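Long-range contact in glutathione S-transferase (Ceriporiopsis subvermispora, PDB 6J3E), which probably conjugates glutathione to electrophilic substrates, as a serine-type glutathione S-transferase of a wood-rotting fungus: residues Ala128-Pro133 / Lys173-Ile178. Sequence-based numbering, arbitrary orientation.
Sequences APIMLP and KAWEKI
Trp-175 NE1 gives its hydrogen bond to Glu-228 OE1, on helix 227-232, and Ile-130 CD1 lies 3.6 Å from that same NE1. The contact belongs to the all-helical C-terminal domain of the glutathione S-transferase fold. It joins helix 109-136 to helix 169-189. The axes of the two short segments pass 9.7 Å apart and cross steeply, at -107°. No hydrogen bond links the two segments, so apolar packing holds them. Ile-130 reaches across with its CD1: CG1 is anti to the carbonyl carbon (chi1 -76°), and the chain then runs on extended to the facing helix. There CD1 makes a CH-pi contact with the five-membered ring of Trp-175, only 9° off the ring normal. The same methyl meets Ala-174 CB at 3.6 Å. Ile-178 CD1 lies over the same face of the indole, 3.7 Å above the ring plane and offset toward its rim. With an alanine at Trp-175, Glu-228 would probably lose its indole donor and Ile-130 CD1 the flat surface it rests on. Trp-175 also touches Leu-222 of helix 206-222. Pro-129 adds a looser contact, its CG 4.3 Å from Ala-174 CB. The two isoleucine methyls, Ile-130 CD1 and Ile-178 CD1, meet at 3.7 Å.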
loop_
_atom_site.group_PDB
_atom_site.type_symbol
_atom_site.label_atom_id
_atom_site.label_comp_id
_atom_site.label_asym_id
_atom_site.label_seq_id
_atom_site.Cartn_x
_atom_site.Cartn_y
_atom_site.Cartn_z
ATOM N N ALA A 128 5.152 -10.406 12.897
ATOM C CA ALA A 128 4.567 -10.618 14.224
ATOM C C ALA A 128 4.840 -11.998 14.819
ATOM O O ALA A 128 5.272 -12.061 15.984
ATOM C CB ALA A 128 3.062 -10.321 14.152
ATOM N N PRO A 129 4.646 -13.119 14.107
ATOM C CA PRO A 129 4.820 -14.420 14.778
ATOM C C PRO A 129 6.230 -14.671 15.282
ATOM O O PRO A 129 6.394 -15.409 16.263
ATOM C CB PRO A 129 4.401 -15.440 13.706
ATOM C CG PRO A 129 4.360 -14.735 12.473
ATOM C CD PRO A 129 4.105 -13.293 12.752
ATOM N N ILE A 130 7.240 -14.061 14.673
ATOM C CA ILE A 130 8.611 -14.206 15.149
ATOM C C ILE A 130 8.985 -13.093 16.107
ATOM O O ILE A 130 9.656 -13.332 17.117
ATOM C CB ILE A 130 9.576 -14.259 13.953
ATOM C CG1 ILE A 130 9.505 -15.643 13.289
ATOM C CG2 ILE A 130 11.004 -13.879 14.389
ATOM C CD1 ILE A 130 10.024 -15.678 11.882
ATOM N N MET A 131 8.535 -11.875 15.824
ATOM C CA MET A 131 9.076 -10.723 16.524
ATOM C C MET A 131 8.357 -10.414 17.837
ATOM O O MET A 131 9.002 -9.988 18.797
ATOM C CB MET A 131 9.048 -9.502 15.600
ATOM C CG MET A 131 10.069 -9.552 14.465
ATOM S SD MET A 131 11.755 -9.852 15.060
ATOM C CE MET A 131 11.953 -8.510 16.262
ATOM N N LEU A 132 7.047 -10.618 17.922
ATOM C CA LEU A 132 6.361 -10.334 19.182
ATOM C C LEU A 132 6.837 -11.233 20.316
ATOM O O LEU A 132 7.084 -10.714 21.420
ATOM C CB LEU A 132 4.844 -10.423 18.994
ATOM C CG LEU A 132 4.205 -9.456 17.999
ATOM C CD1 LEU A 132 2.703 -9.341 18.216
ATOM C CD2 LEU A 132 4.861 -8.102 18.052
ATOM N N PRO A 133 6.991 -12.553 20.140
ATOM C CA PRO A 133 7.598 -13.341 21.222
ATOM C C PRO A 133 9.006 -12.885 21.545
ATOM O O PRO A 133 9.377 -12.788 22.718
ATOM C CB PRO A 133 7.579 -14.770 20.668
ATOM C CG PRO A 133 6.517 -14.756 19.632
ATOM C CD PRO A 133 6.574 -13.407 19.017
ATOM N N LYS A 173 8.089 -21.114 7.586
ATOM C CA LYS A 173 7.073 -20.472 6.764
ATOM C C LYS A 173 6.950 -18.990 7.101
ATOM O O LYS A 173 6.772 -18.155 6.203
ATOM C CB LYS A 173 5.735 -21.196 6.921
ATOM C CG LYS A 173 5.772 -22.604 6.320
ATOM C CD LYS A 173 4.433 -23.062 5.743
ATOM C CE LYS A 173 4.564 -23.460 4.259
ATOM N NZ LYS A 173 4.638 -22.276 3.335
ATOM N N ALA A 174 7.092 -18.640 8.381
ATOM C CA ALA A 174 7.060 -17.235 8.770
ATOM C C ALA A 174 8.186 -16.448 8.109
ATOM O O ALA A 174 7.980 -15.321 7.644
ATOM C CB ALA A 174 7.157 -17.111 10.287
ATOM N N TRP A 175 9.404 -17.001 8.104
ATOM C CA TRP A 175 10.512 -16.294 7.469
ATOM C C TRP A 175 10.245 -16.099 5.992
ATOM O O TRP A 175 10.470 -15.013 5.449
ATOM C CB TRP A 175 11.824 -17.047 7.661
ATOM C CG TRP A 175 12.483 -16.675 8.935
ATOM C CD1 TRP A 175 12.783 -17.508 9.987
ATOM C CD2 TRP A 175 12.904 -15.362 9.326
ATOM N NE1 TRP A 175 13.383 -16.788 10.999
ATOM C CE2 TRP A 175 13.459 -15.469 10.623
ATOM C CE3 TRP A 175 12.869 -14.108 8.708
ATOM C CZ2 TRP A 175 13.981 -14.370 11.305
ATOM C CZ3 TRP A 175 13.385 -13.019 9.389
ATOM C CH2 TRP A 175 13.932 -13.160 10.678
ATOM N N GLU A 176 9.725 -17.135 5.339
ATOM C CA GLU A 176 9.462 -17.065 3.916
ATOM C C GLU A 176 8.515 -15.919 3.611
ATOM O O GLU A 176 8.733 -15.147 2.669
ATOM C CB GLU A 176 8.899 -18.413 3.448
ATOM C CG GLU A 176 8.122 -18.362 2.168
ATOM C CD GLU A 176 7.604 -19.753 1.774
ATOM O OE1 GLU A 176 6.772 -20.328 2.504
ATOM O OE2 GLU A 176 8.037 -20.279 0.730
ATOM N N LYS A 177 7.488 -15.768 4.443
ATOM C CA LYS A 177 6.549 -14.673 4.279
ATOM C C LYS A 177 7.209 -13.333 4.560
ATOM O O LYS A 177 6.903 -12.330 3.897
ATOM C CB LYS A 177 5.342 -14.905 5.178
ATOM C CG LYS A 177 4.064 -14.294 4.643
ATOM C CD LYS A 177 2.803 -14.807 5.381
ATOM C CE LYS A 177 1.564 -13.928 5.100
ATOM N NZ LYS A 177 1.456 -12.800 6.083
ATOM N N ILE A 178 8.138 -13.298 5.513
ATOM C CA ILE A 178 8.826 -12.046 5.798
ATOM C C ILE A 178 9.729 -11.663 4.643
ATOM O O ILE A 178 9.786 -10.494 4.243
ATOM C CB ILE A 178 9.624 -12.137 7.110
ATOM C CG1 ILE A 178 8.686 -12.307 8.309
ATOM C CG2 ILE A 178 10.525 -10.899 7.281
ATOM C CD1 ILE A 178 9.398 -12.862 9.548
#